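Local coordinates for alpha-rhamnosidase (Dictyoglomus thermophilum, PDB 6I60), which probably hydrolyses terminal non-reducing alpha-L-rhamnose residues from alpha-L-rhamnosides, as a multidomain bacterial glycoside hydrolase, at residues T759-T764 / I821-V826. Sequence-based numbering, arbitrary orientation.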
loop_
_atom_site.group_PDB
_atom_site.type_symbol
_atom_site.label_atom_id
_atom_site.label_comp_id
_atom_site.label_asym_id
_atom_site.label_seq_id
_atom_site.Cartn_x
_atom_site.Cartn_y
_atom_site.Cartn_z
ATOM N N THR A 759 10.475 -11.835 20.167
ATOM C CA THR A 759 9.110 -11.839 19.661
ATOM C C THR A 759 9.108 -11.973 18.146
ATOM O O THR A 759 10.029 -11.518 17.462
ATOM C CB THR A 759 8.370 -10.556 20.059
ATOM O OG1 THR A 759 9.132 -9.415 19.643
ATOM C CG2 THR A 759 8.166 -10.501 21.565
ATOM N N GLY A 760 8.053 -12.594 17.628
ATOM C CA GLY A 760 7.861 -12.729 16.200
ATOM C C GLY A 760 7.237 -11.488 15.595
ATOM O O GLY A 760 7.300 -10.389 16.150
ATOM N N ILE A 761 6.609 -11.677 14.432
ATOM C CA ILE A 761 6.041 -10.541 13.715
ATOM C C ILE A 761 4.829 -9.977 14.449
ATOM O O ILE A 761 4.573 -8.767 14.397
ATOM C CB ILE A 761 5.691 -10.940 12.269
ATOM C CG1 ILE A 761 4.644 -12.054 12.248
ATOM C CG2 ILE A 761 6.933 -11.390 11.524
ATOM C CD1 ILE A 761 4.066 -12.305 10.876
ATOM N N VAL A 762 4.075 -10.826 15.151
ATOM C CA VAL A 762 2.845 -10.375 15.799
ATOM C C VAL A 762 3.165 -9.535 17.029
ATOM O O VAL A 762 2.692 -8.401 17.167
ATOM C CB VAL A 762 1.952 -11.577 16.157
ATOM C CG1 VAL A 762 0.903 -11.170 17.181
ATOM C CG2 VAL A 762 1.298 -12.152 14.907
ATOM N N ALA A 763 3.972 -10.079 17.942
ATOM C CA ALA A 763 4.240 -9.399 19.202
ATOM C C ALA A 763 5.201 -8.227 19.053
ATOM O O ALA A 763 5.183 -7.322 19.896
ATOM C CB ALA A 763 4.785 -10.392 20.228
ATOM N N THR A 764 6.039 -8.215 18.010
ATOM C CA THR A 764 6.902 -7.059 17.784
ATOM C C THR A 764 6.085 -5.814 17.472
ATOM O O THR A 764 6.505 -4.698 17.799
ATOM C CB THR A 764 7.888 -7.338 16.648
ATOM O OG1 THR A 764 8.489 -8.624 16.839
ATOM C CG2 THR A 764 8.979 -6.279 16.614
ATOM N N ILE A 821 8.419 -7.155 4.861
ATOM C CA ILE A 821 7.788 -5.974 5.438
ATOM C C ILE A 821 7.043 -6.271 6.730
ATOM O O ILE A 821 6.600 -5.326 7.403
ATOM C CB ILE A 821 6.841 -5.300 4.418
ATOM C CG1 ILE A 821 6.486 -3.868 4.836
ATOM C CG2 ILE A 821 5.593 -6.145 4.204
ATOM C CD1 ILE A 821 7.659 -3.072 5.363
ATOM N N MET A 822 6.905 -7.542 7.120
ATOM C CA MET A 822 6.113 -7.870 8.302
ATOM C C MET A 822 6.717 -7.271 9.567
ATOM O O MET A 822 5.987 -6.832 10.464
ATOM C CB MET A 822 5.975 -9.386 8.437
ATOM C CG MET A 822 7.231 -10.161 8.071
ATOM S SD MET A 822 6.937 -11.939 7.998
ATOM C CE MET A 822 8.559 -12.573 8.409
ATOM N N PHE A 823 8.045 -7.234 9.655
ATOM C CA PHE A 823 8.710 -6.674 10.826
ATOM C C PHE A 823 8.826 -5.154 10.781
ATOM O O PHE A 823 9.441 -4.573 11.682
ATOM C CB PHE A 823 10.105 -7.289 10.986
ATOM C CG PHE A 823 10.106 -8.626 11.679
ATOM C CD1 PHE A 823 9.644 -8.750 12.979
ATOM C CD2 PHE A 823 10.569 -9.759 11.027
ATOM C CE1 PHE A 823 9.644 -9.978 13.616
ATOM C CE2 PHE A 823 10.571 -10.989 11.659
ATOM C CZ PHE A 823 10.109 -11.098 12.957
ATOM N N GLY A 824 8.253 -4.498 9.771
ATOM C CA GLY A 824 8.366 -3.063 9.602
ATOM C C GLY A 824 7.449 -2.217 10.455
ATOM O O GLY A 824 7.425 -0.994 10.292
ATOM N N SER A 825 6.694 -2.825 11.372
ATOM C CA SER A 825 5.759 -2.076 12.203
ATOM C C SER A 825 6.448 -1.122 13.170
ATOM O O SER A 825 5.767 -0.293 13.781
ATOM C CB SER A 825 4.868 -3.041 12.986
ATOM O OG SER A 825 5.601 -4.167 13.437
ATOM N N VAL A 826 7.770 -1.217 13.325
ATOM C CA VAL A 826 8.469 -0.346 14.262
ATOM C C VAL A 826 8.490 1.089 13.756
ATOM O O VAL A 826 8.593 2.034 14.548
ATOM C CB VAL A 826 9.888 -0.884 14.519
ATOM C CG1 VAL A 826 10.623 -0.021 15.533
ATOM C CG2 VAL A 826 9.806 -2.306 15.007
HETATM O O HOH W 1 6.708 -2.856 15.686
#
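Water 1 bridges Thr764 and Ser825: it donates a hydrogen bond to Thr764 O at 2.8 Å and is hydrogen-bonded to Ser825 OG, also at 2.8 Å. No direct hydrogen bond joins 759-764 to 821-826; the direct contacts are mostly van der Waals contacts around the Phe823 ring. At the centre, Ile761 lays its CG2 methyl over one face of the Phe823 ring, a CH-pi contact 3.6 Å from CG2 to the ring centroid and 16° off the normal. In Ile761 a chi1 of 61° puts CG1 between the backbone N and the carbonyl carbon and CG2 anti to the latter, where Ile761 CG2 also meets Met822 SD at 3.6 Å. The modelled Thr764 OG1, whose position is less certain, lies at the edge of the Phe823 ring. Trp807 meets the same phenyl ring with planes inclined by about 50°. Outside the two segments, Asp612 accepts hydrogen bonds from Gly760 N and Ala763 N. The contact thus joins the turn at 759-764, inside the six-hairpin glycosidase domain, to the loop leading into helix 826-835. With all the touching residues buried, cohesion here rests mainly on methyl, thioether and aromatic packing, with a bridging water adding a polar link between Thr764 O and Ser825 OG.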